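Local coordinates for protein glycerol kinase, putative (Plasmodium falciparum, PDB 2W40) that probably catalyses the ATP-dependent phosphorylation of glycerol to sn-glycerol 3-phosphate, as a member of the FGGY family of sugar kinases, at residues P42-H47 with I143-Q148; E116-Y121 with T132-Y137; S367-T372 with N493-R498. One frame throughout, in Å; residues are numbered along the deposited sequence.

Contact 1: residues P42-H47 with I143-Q148. With EDO (1,2-ethanediol), chain B; EDO (1,2-ethanediol), chain D.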
loop_
_atom_site.group_PDB
_atom_site.type_symbol
_atom_site.label_atom_id
_atom_site.label_comp_id
_atom_site.label_asym_id
_atom_site.label_seq_id
_atom_site.Cartn_x
_atom_site.Cartn_y
_atom_site.Cartn_z
ATOM N N PRO C 42 -0.622 -1.793 -17.207
ATOM C CA PRO C 42 -0.028 -0.650 -16.501
ATOM C C PRO C 42 0.128 0.572 -17.412
ATOM O O PRO C 42 0.675 0.496 -18.527
ATOM C CB PRO C 42 1.316 -1.177 -15.971
ATOM C CG PRO C 42 1.018 -2.589 -15.814
ATOM C CD PRO C 42 0.201 -3.004 -16.985
ATOM N N GLY C 43 -0.504 1.663 -16.987
ATOM C CA GLY C 43 -0.376 2.906 -17.738
ATOM C C GLY C 43 -1.517 3.141 -18.741
ATOM O O GLY C 43 -1.765 4.305 -19.091
ATOM N N TRP C 44 -2.330 2.120 -19.071
ATOM C CA TRP C 44 -3.387 2.322 -20.055
ATOM C C TRP C 44 -4.627 2.788 -19.303
ATOM O O TRP C 44 -4.937 2.299 -18.199
ATOM C CB TRP C 44 -3.721 1.011 -20.736
ATOM C CG TRP C 44 -2.685 0.594 -21.720
ATOM C CD1 TRP C 44 -1.334 0.861 -21.671
ATOM C CD2 TRP C 44 -2.936 0.005 -22.974
ATOM N NE1 TRP C 44 -0.720 0.364 -22.811
ATOM C CE2 TRP C 44 -1.685 -0.133 -23.637
ATOM C CE3 TRP C 44 -4.088 -0.451 -23.629
ATOM C CZ2 TRP C 44 -1.592 -0.680 -24.894
ATOM C CZ3 TRP C 44 -3.963 -1.046 -24.876
ATOM C CH2 TRP C 44 -2.718 -1.116 -25.506
ATOM N N TYR C 45 -5.357 3.725 -19.920
ATOM C CA TYR C 45 -6.583 4.270 -19.359
ATOM C C TYR C 45 -7.446 4.686 -20.546
ATOM O O TYR C 45 -7.126 5.624 -21.288
ATOM C CB TYR C 45 -6.300 5.447 -18.446
ATOM C CG TYR C 45 -7.308 5.698 -17.352
ATOM C CD1 TYR C 45 -6.970 5.800 -15.996
ATOM C CD2 TYR C 45 -8.649 5.860 -17.686
ATOM C CE1 TYR C 45 -7.958 6.169 -15.010
ATOM C CE2 TYR C 45 -9.634 6.194 -16.762
ATOM C CZ TYR C 45 -9.269 6.368 -15.414
ATOM O OH TYR C 45 -10.162 6.674 -14.471
ATOM N N GLU C 46 -8.555 3.938 -20.702
ATOM C CA GLU C 46 -9.486 4.141 -21.783
ATOM C C GLU C 46 -10.967 4.239 -21.321
ATOM O O GLU C 46 -11.387 3.732 -20.238
ATOM C CB GLU C 46 -9.395 2.964 -22.749
ATOM C CG GLU C 46 -8.029 2.782 -23.363
ATOM C CD GLU C 46 -7.838 1.607 -24.353
ATOM O OE1 GLU C 46 -8.755 0.828 -24.618
ATOM O OE2 GLU C 46 -6.690 1.476 -24.827
ATOM N N HIS C 47 -11.753 4.897 -22.173
ATOM C CA HIS C 47 -13.227 4.906 -22.028
ATOM C C HIS C 47 -13.825 4.353 -23.344
ATOM O O HIS C 47 -13.302 4.559 -24.429
ATOM C CB HIS C 47 -13.758 6.318 -21.840
ATOM C CG HIS C 47 -13.360 6.981 -20.534
ATOM N ND1 HIS C 47 -13.239 8.356 -20.415
ATOM C CD2 HIS C 47 -13.080 6.477 -19.302
ATOM C CE1 HIS C 47 -12.860 8.660 -19.184
ATOM N NE2 HIS C 47 -12.764 7.541 -18.480
ATOM N N ILE C 143 -2.598 10.722 -29.954
ATOM C CA ILE C 143 -2.985 10.663 -31.323
ATOM C C ILE C 143 -1.820 9.960 -32.069
ATOM O O ILE C 143 -2.039 9.123 -32.941
ATOM C CB ILE C 143 -3.174 12.079 -31.856
ATOM C CG1 ILE C 143 -4.456 12.770 -31.216
ATOM C CG2 ILE C 143 -3.276 12.085 -33.399
ATOM C CD1 ILE C 143 -4.498 14.384 -31.335
ATOM N N LEU C 144 -0.580 10.431 -31.803
ATOM C CA LEU C 144 0.599 9.828 -32.398
ATOM C C LEU C 144 0.667 8.319 -32.154
ATOM O O LEU C 144 0.905 7.507 -33.080
ATOM C CB LEU C 144 1.846 10.503 -31.935
ATOM C CG LEU C 144 3.200 9.951 -32.517
ATOM C CD1 LEU C 144 3.260 10.017 -34.034
ATOM C CD2 LEU C 144 4.375 10.725 -31.845
ATOM N N TRP C 145 0.448 7.896 -30.953
ATOM C CA TRP C 145 0.443 6.504 -30.649
ATOM C C TRP C 145 -0.570 5.748 -31.497
ATOM O O TRP C 145 -0.274 4.662 -32.043
ATOM C CB TRP C 145 0.114 6.281 -29.175
ATOM C CG TRP C 145 0.258 4.854 -28.737
ATOM C CD1 TRP C 145 1.381 4.267 -28.204
ATOM C CD2 TRP C 145 -0.729 3.831 -28.788
ATOM N NE1 TRP C 145 1.105 2.959 -27.905
ATOM C CE2 TRP C 145 -0.141 2.657 -28.293
ATOM C CE3 TRP C 145 -2.046 3.781 -29.243
ATOM C CZ2 TRP C 145 -0.848 1.472 -28.167
ATOM C CZ3 TRP C 145 -2.742 2.594 -29.130
ATOM C CH2 TRP C 145 -2.107 1.451 -28.644
ATOM N N LEU C 146 -1.781 6.276 -31.617
ATOM C CA LEU C 146 -2.862 5.658 -32.436
ATOM C C LEU C 146 -2.424 5.494 -33.904
ATOM O O LEU C 146 -2.607 4.445 -34.503
ATOM C CB LEU C 146 -4.182 6.431 -32.305
ATOM C CG LEU C 146 -4.841 6.204 -30.951
ATOM C CD1 LEU C 146 -5.925 7.322 -30.769
ATOM C CD2 LEU C 146 -5.385 4.783 -30.875
ATOM N N ILE C 147 -1.833 6.516 -34.476
ATOM C CA ILE C 147 -1.341 6.540 -35.849
ATOM C C ILE C 147 -0.223 5.508 -36.022
ATOM O O ILE C 147 -0.256 4.737 -36.965
ATOM C CB ILE C 147 -0.781 7.947 -36.181
ATOM C CG1 ILE C 147 -1.905 8.984 -36.362
ATOM C CG2 ILE C 147 0.036 8.029 -37.482
ATOM C CD1 ILE C 147 -1.349 10.429 -36.428
ATOM N N GLN C 148 0.695 5.427 -35.056
ATOM C CA GLN C 148 1.795 4.498 -35.119
ATOM C C GLN C 148 1.386 3.066 -34.920
ATOM O O GLN C 148 2.114 2.154 -35.385
ATOM C CB GLN C 148 2.873 4.840 -34.087
ATOM C CG GLN C 148 3.639 6.077 -34.347
ATOM C CD GLN C 148 4.817 6.200 -33.436
ATOM O OE1 GLN C 148 4.944 5.478 -32.413
ATOM N NE2 GLN C 148 5.719 7.104 -33.803
HETATM C C1 EDO B . -3.593 3.079 -16.045
HETATM O O1 EDO B . -2.794 1.888 -15.399
HETATM C C2 EDO B . -3.412 4.655 -15.825
HETATM O O2 EDO B . -2.524 5.678 -16.471
HETATM C C1 EDO D . -6.712 -2.565 -27.636
HETATM O O1 EDO D . -5.350 -1.957 -27.972
HETATM C C2 EDO D . -7.726 -2.244 -26.459
HETATM O O2 EDO D . -8.696 -1.084 -26.588
#
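An aromatic pair at the surface of the N-terminal FGGY domain, Trp44 with Trp145, joins the loop that runs into strand 46-47 to one flank of helix 140-149. The indoles meet through their benzo halves: CZ2 of Trp44 lies 4.0 Å from CZ2 of Trp145, and the two CH2 atoms, one on each ring, are 4.1 Å apart. The six-membered rings approach each other obliquely, with planes at 84° and centroids 5.7 Å apart. Trp145 reaches the loop because its CG is anti to the backbone N (chi1 -173°), which carries the indole out from the helix. The nearest CA atoms, those of Trp44 and Trp145, remain 12.0 Å apart, so the span is made by side chains alone. Arg109 makes cation-pi contacts with both indoles and also forms a salt bridge with Glu46 OE2, which accepts a further hydrogen bond from Tyr100. The other carboxylate oxygen, Glu46 OE1, receives a hydrogen bond of 2.7 Å from O2 of a 1,2-ethanediol, whose O1 sits at the edge of the Trp44 ring, 3.5 Å from CZ3. A second diol takes a hydrogen bond from the backbone of the loop, Gly43 N to its O1 at 2.8 Å. The direct contact between loop and helix is a small apolar one, between benzo-ring carbons; the arginine cation shared by two pi systems and a carboxylate probably adds an electrostatic component and would help keep Glu46 ionised.

Contact 2: residues E116-Y121 with T132-Y137. With EDO (1,2-ethanediol), chain E.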
loop_
_atom_site.group_PDB
_atom_site.type_symbol
_atom_site.label_atom_id
_atom_site.label_comp_id
_atom_site.label_asym_id
_atom_site.label_seq_id
_atom_site.Cartn_x
_atom_site.Cartn_y
_atom_site.Cartn_z
ATOM N N GLU C 116 11.446 9.962 -26.148
ATOM C CA GLU C 116 12.093 9.993 -27.493
ATOM C C GLU C 116 12.006 11.335 -28.204
ATOM O O GLU C 116 13.028 11.933 -28.673
ATOM C CB GLU C 116 11.511 8.897 -28.363
ATOM C CG GLU C 116 12.028 8.943 -29.781
ATOM C CD GLU C 116 11.218 8.252 -30.840
ATOM O OE1 GLU C 116 10.285 7.484 -30.566
ATOM O OE2 GLU C 116 11.578 8.511 -31.999
ATOM N N PHE C 117 10.759 11.889 -28.242
ATOM C CA PHE C 117 10.570 13.136 -28.893
ATOM C C PHE C 117 11.172 14.287 -28.147
ATOM O O PHE C 117 11.639 15.299 -28.769
ATOM C CB PHE C 117 9.057 13.391 -29.100
ATOM C CG PHE C 117 8.487 12.728 -30.340
ATOM C CD1 PHE C 117 8.635 11.373 -30.516
ATOM C CD2 PHE C 117 7.907 13.463 -31.349
ATOM C CE1 PHE C 117 8.150 10.757 -31.685
ATOM C CE2 PHE C 117 7.401 12.884 -32.493
ATOM C CZ PHE C 117 7.543 11.515 -32.688
ATOM N N SER C 118 11.121 14.252 -26.808
ATOM C CA SER C 118 11.697 15.356 -26.029
ATOM C C SER C 118 13.176 15.597 -26.305
ATOM O O SER C 118 13.636 16.698 -26.220
ATOM C CB SER C 118 11.479 15.242 -24.526
ATOM O OG SER C 118 10.090 15.145 -24.155
ATOM N N ALA C 119 13.883 14.544 -26.694
ATOM C CA ALA C 119 15.323 14.708 -27.012
ATOM C C ALA C 119 15.579 15.294 -28.379
ATOM O O ALA C 119 16.765 15.668 -28.775
ATOM C CB ALA C 119 15.980 13.346 -26.923
ATOM N N LYS C 120 14.550 15.390 -29.183
ATOM C CA LYS C 120 14.622 15.887 -30.559
ATOM C C LYS C 120 14.108 17.264 -30.843
ATOM O O LYS C 120 14.289 17.738 -31.921
ATOM C CB LYS C 120 13.889 14.898 -31.495
ATOM C CG LYS C 120 14.683 13.567 -31.597
ATOM C CD LYS C 120 14.015 12.589 -32.566
ATOM C CE LYS C 120 13.673 11.216 -31.940
ATOM N NZ LYS C 120 14.404 9.988 -32.534
ATOM N N TYR C 121 13.445 17.894 -29.871
ATOM C CA TYR C 121 12.847 19.217 -29.985
ATOM C C TYR C 121 13.267 20.090 -28.764
ATOM O O TYR C 121 13.512 19.598 -27.677
ATOM C CB TYR C 121 11.293 19.139 -30.104
ATOM C CG TYR C 121 10.895 18.462 -31.392
ATOM C CD1 TYR C 121 10.742 19.190 -32.515
ATOM C CD2 TYR C 121 10.727 17.099 -31.448
ATOM C CE1 TYR C 121 10.386 18.554 -33.747
ATOM C CE2 TYR C 121 10.360 16.439 -32.629
ATOM C CZ TYR C 121 10.221 17.197 -33.778
ATOM O OH TYR C 121 9.907 16.634 -34.960
ATOM N N THR C 132 2.812 24.471 -23.223
ATOM C CA THR C 132 3.275 23.326 -22.472
ATOM C C THR C 132 4.526 22.703 -23.131
ATOM O O THR C 132 4.721 22.885 -24.314
ATOM C CB THR C 132 2.139 22.185 -22.398
ATOM O OG1 THR C 132 2.501 21.192 -21.425
ATOM C CG2 THR C 132 1.802 21.639 -23.834
ATOM N N TYR C 133 5.274 22.003 -22.282
ATOM C CA TYR C 133 6.285 21.032 -22.804
ATOM C C TYR C 133 5.572 19.742 -23.215
ATOM O O TYR C 133 4.397 19.560 -22.909
ATOM C CB TYR C 133 7.281 20.737 -21.728
ATOM C CG TYR C 133 8.087 21.887 -21.166
ATOM C CD1 TYR C 133 8.556 22.857 -21.949
ATOM C CD2 TYR C 133 8.297 21.997 -19.838
ATOM C CE1 TYR C 133 9.399 23.844 -21.495
ATOM C CE2 TYR C 133 9.028 23.065 -19.330
ATOM C CZ TYR C 133 9.606 23.982 -20.214
ATOM O OH TYR C 133 10.383 25.065 -19.726
ATOM N N PHE C 134 6.242 18.887 -24.001
ATOM C CA PHE C 134 5.732 17.538 -24.257
ATOM C C PHE C 134 5.457 16.883 -22.917
ATOM O O PHE C 134 6.263 16.950 -21.973
ATOM C CB PHE C 134 6.798 16.681 -25.003
ATOM C CG PHE C 134 7.082 17.099 -26.447
ATOM C CD1 PHE C 134 6.180 17.847 -27.229
ATOM C CD2 PHE C 134 8.275 16.753 -27.054
ATOM C CE1 PHE C 134 6.461 18.215 -28.583
ATOM C CE2 PHE C 134 8.522 17.168 -28.392
ATOM C CZ PHE C 134 7.620 17.789 -29.147
ATOM N N ASN C 135 4.356 16.122 -22.894
ATOM C CA ASN C 135 3.969 15.359 -21.740
ATOM C C ASN C 135 3.061 14.200 -22.143
ATOM O O ASN C 135 2.700 14.096 -23.299
ATOM C CB ASN C 135 3.351 16.297 -20.682
ATOM C CG ASN C 135 2.115 17.004 -21.191
ATOM O OD1 ASN C 135 1.234 16.336 -21.856
ATOM N ND2 ASN C 135 1.971 18.309 -20.837
ATOM N N THR C 136 2.713 13.370 -21.179
ATOM C CA THR C 136 1.853 12.219 -21.429
ATOM C C THR C 136 0.374 12.548 -21.354
ATOM O O THR C 136 -0.481 11.644 -21.566
ATOM C CB THR C 136 2.115 11.043 -20.473
ATOM O OG1 THR C 136 1.828 11.520 -19.174
ATOM C CG2 THR C 136 3.606 10.591 -20.516
ATOM N N TYR C 137 0.100 13.811 -21.026
ATOM C CA TYR C 137 -1.209 14.311 -20.495
ATOM C C TYR C 137 -2.089 14.853 -21.669
ATOM O O TYR C 137 -3.294 14.495 -21.777
ATOM C CB TYR C 137 -0.852 15.418 -19.497
ATOM C CG TYR C 137 -1.991 16.209 -18.891
ATOM C CD1 TYR C 137 -3.257 15.633 -18.649
ATOM C CD2 TYR C 137 -1.750 17.458 -18.451
ATOM C CE1 TYR C 137 -4.288 16.432 -18.011
ATOM C CE2 TYR C 137 -2.749 18.226 -17.888
ATOM C CZ TYR C 137 -3.992 17.696 -17.620
ATOM O OH TYR C 137 -4.944 18.516 -17.016
HETATM C C1 EDO E . 5.387 24.091 -18.738
HETATM O O1 EDO E . 5.895 24.848 -17.614
HETATM C C2 EDO E . 4.949 22.707 -18.340
HETATM O O2 EDO E . 4.500 22.015 -19.427
HETATM O O HOH W 1 9.286 16.825 -22.164
#
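Ser118 OG, 3.7 Å from Phe134 CB, takes part in two hydrogen bonds: one with Val114 O, a turn earlier, and one from a water at 2.7 Å. The same water donates to Phe134 O at 3.0 Å, giving the two segments a polar bridge beside their apolar contact. With CG anti to the carbonyl carbon (chi1 -69°) and CB directed toward segment 116-121, Phe134 turns the edge of its ring to Phe117, Ser118 and Tyr121, bringing CD2, CE2 and CZ among them. Phe117 O lies near the plane of that ring, 3.7 Å from CE2, and the same CE2 meets Phe117 CB and, at 3.8 Å, Tyr121 CD2. The Tyr121 and Phe134 rings meet obliquely, planes at 77°. Within the N-terminal FGGY domain, the loop before helix 140-149 thus folds back past helix 123-130 onto helix 111-118 and the residues that follow it. Ile126 touches Phe134, and Phe141 packs edge-to-face with both Phe117 and Phe134. Further along the loop, Asn135 OD1 accepts from Tyr137 N at 2.9 Å in an Asx turn, the donor 39° out of the carbonyl plane, and also bonds with Phe138 N. Tyr137 OH hydrogen-bonds to O3 of a bound glycerol.

Contact 3: residues S367-T372 with N493-R498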
loop_
_atom_site.group_PDB
_atom_site.type_symbol
_atom_site.label_atom_id
_atom_site.label_comp_id
_atom_site.label_asym_id
_atom_site.label_seq_id
_atom_site.Cartn_x
_atom_site.Cartn_y
_atom_site.Cartn_z
ATOM N N SER C 367 3.414 5.090 -4.513
ATOM C CA SER C 367 4.317 4.502 -3.513
ATOM C C SER C 367 3.770 4.800 -2.120
ATOM O O SER C 367 3.259 5.865 -1.863
ATOM C CB SER C 367 5.669 5.170 -3.627
ATOM O OG SER C 367 6.085 5.046 -4.993
ATOM N N ILE C 368 3.849 3.826 -1.215
ATOM C CA ILE C 368 3.445 3.971 0.208
ATOM C C ILE C 368 4.627 3.688 1.092
ATOM O O ILE C 368 5.332 2.682 0.870
ATOM C CB ILE C 368 2.264 3.025 0.601
ATOM C CG1 ILE C 368 1.086 3.183 -0.323
ATOM C CG2 ILE C 368 1.764 3.339 2.037
ATOM C CD1 ILE C 368 -0.090 2.260 -0.144
ATOM N N TYR C 369 4.903 4.599 2.034
ATOM C CA TYR C 369 6.017 4.481 2.939
ATOM C C TYR C 369 5.581 4.538 4.385
ATOM O O TYR C 369 4.554 5.120 4.713
ATOM C CB TYR C 369 6.980 5.664 2.738
ATOM C CG TYR C 369 7.479 5.786 1.350
ATOM C CD1 TYR C 369 8.594 5.058 0.958
ATOM C CD2 TYR C 369 6.858 6.604 0.391
ATOM C CE1 TYR C 369 9.095 5.133 -0.355
ATOM C CE2 TYR C 369 7.437 6.715 -0.924
ATOM C CZ TYR C 369 8.472 5.927 -1.274
ATOM O OH TYR C 369 8.988 6.013 -2.541
ATOM N N GLY C 370 6.395 3.947 5.264
ATOM C CA GLY C 370 6.256 4.204 6.683
ATOM C C GLY C 370 5.367 3.317 7.470
ATOM O O GLY C 370 5.121 3.592 8.668
ATOM N N MET C 371 4.887 2.227 6.854
ATOM C CA MET C 371 3.911 1.341 7.529
ATOM C C MET C 371 4.542 0.431 8.597
ATOM O O MET C 371 5.671 -0.071 8.480
ATOM C CB MET C 371 3.136 0.516 6.496
ATOM C CG MET C 371 2.498 1.306 5.354
ATOM S SD MET C 371 1.406 0.343 4.355
ATOM C CE MET C 371 2.579 -0.676 3.427
ATOM N N THR C 372 3.750 0.258 9.650
ATOM C CA THR C 372 3.990 -0.668 10.699
ATOM C C THR C 372 2.804 -1.621 10.885
ATOM O O THR C 372 1.744 -1.454 10.241
ATOM C CB THR C 372 4.322 0.083 12.042
ATOM O OG1 THR C 372 3.212 0.879 12.478
ATOM C CG2 THR C 372 5.671 0.931 11.892
ATOM N N ASN C 493 8.526 15.593 1.180
ATOM C CA ASN C 493 9.656 15.807 0.215
ATOM C C ASN C 493 10.620 14.632 0.189
ATOM O O ASN C 493 11.046 14.196 -0.865
ATOM C CB ASN C 493 10.438 17.056 0.565
ATOM C CG ASN C 493 9.789 18.327 0.137
ATOM O OD1 ASN C 493 8.900 18.332 -0.732
ATOM N ND2 ASN C 493 10.226 19.467 0.784
ATOM N N LYS C 494 10.885 14.040 1.330
ATOM C CA LYS C 494 11.804 12.890 1.389
ATOM C C LYS C 494 11.157 11.668 0.761
ATOM O O LYS C 494 11.798 10.914 0.050
ATOM C CB LYS C 494 12.194 12.621 2.808
ATOM C CG LYS C 494 13.068 13.700 3.345
ATOM C CD LYS C 494 13.754 13.354 4.596
ATOM C CE LYS C 494 13.156 12.164 5.384
ATOM N NZ LYS C 494 11.987 12.522 6.316
ATOM N N ALA C 495 9.848 11.453 0.982
ATOM C CA ALA C 495 9.090 10.355 0.329
ATOM C C ALA C 495 9.035 10.571 -1.172
ATOM O O ALA C 495 9.306 9.662 -1.927
ATOM C CB ALA C 495 7.678 10.377 0.883
ATOM N N VAL C 496 8.837 11.788 -1.656
ATOM C CA VAL C 496 8.932 12.060 -3.148
ATOM C C VAL C 496 10.345 11.788 -3.701
ATOM O O VAL C 496 10.573 11.079 -4.733
ATOM C CB VAL C 496 8.437 13.447 -3.503
ATOM C CG1 VAL C 496 8.567 13.682 -5.001
ATOM C CG2 VAL C 496 6.973 13.592 -3.075
ATOM N N GLU C 497 11.328 12.167 -2.932
ATOM C CA GLU C 497 12.743 11.886 -3.360
ATOM C C GLU C 497 12.951 10.395 -3.469
ATOM O O GLU C 497 13.631 9.913 -4.417
ATOM C CB GLU C 497 13.723 12.539 -2.382
ATOM C CG GLU C 497 15.116 12.494 -2.843
ATOM C CD GLU C 497 16.049 13.337 -1.955
ATOM O OE1 GLU C 497 15.545 13.952 -0.949
ATOM O OE2 GLU C 497 17.277 13.328 -2.291
ATOM N N ARG C 498 12.519 9.618 -2.460
ATOM C CA ARG C 498 12.628 8.129 -2.460
ATOM C C ARG C 498 11.952 7.596 -3.714
ATOM O O ARG C 498 12.438 6.633 -4.348
ATOM C CB ARG C 498 11.995 7.416 -1.241
ATOM C CG ARG C 498 12.642 7.630 0.023
ATOM C CD ARG C 498 11.977 6.825 1.084
ATOM N NE ARG C 498 12.371 7.444 2.331
ATOM C CZ ARG C 498 13.629 7.380 2.806
ATOM N NH1 ARG C 498 14.514 6.506 2.331
ATOM N NH2 ARG C 498 13.947 8.060 3.906
#
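Tyr369 packs against Ala495 and Arg498, three residues apart on helix 482-500, where the two-stranded antiparallel sheet of 347-349 and 366-371 lies on that helix beside the subunit interface. The apolar part begins with Ala495, whose CB lies 3.9 Å from Tyr369 CD2; the same methyl also touches Ile347 and Val349 on the partner strand. On the CD1/CE1 side of the ring, and obliquely to it, runs the aliphatic shaft of Arg498, with CD at 3.6 Å and CB at 3.8 Å from Tyr369 CE1. The shaft starts at the hydroxyl end of the phenol, where CB sits near OH and CE1, and, extended from CG to NE, runs back toward the CG end, where CD sits near CE1 and CD1. The guanidinium lies beyond, away from the hydroxyl, its plane inclined by 55° to the ring. Among the polar groups, the phenol OH hydrogen-bonds with Thr499 OG1, which also bonds to Ala495 O. Across the dimer interface, Arg498 NH1 bonds to Ile501 O of the second subunit, Tyr369 meets Tyr369 of that subunit with planes at about 75°, and Ile368 and Met371 pair antiparallel with one of its strands, continuing the small sheet. Ala495 O comes within 3.6 Å of Tyr369 CE2.

Overall arrangement
Contacts 1 and 2 both belong to the N-terminal FGGY domain, with centres about 16 Å apart, and contact 2 is nested within the chain loop that contact 1 closes. They touch directly where Leu144 CD2 packs on Phe117 CZ at 3.4 Å, so helix 140-149 lies against helix 111-118. Contact 3 follows later in the chain and touches neither: its centre is about 30 Å from that of contact 1 and about 28 Å from that of contact 2, with nearest atoms about 13 and 16 Å away. Contacts 1 and 3 both reach the second subunit. None adjoins the ADP-binding residues. Segment 132-137 reaches a bound glycerol through Tyr137 OH, whereas the Tyr121 side chain is about 10 Å from a glycerol.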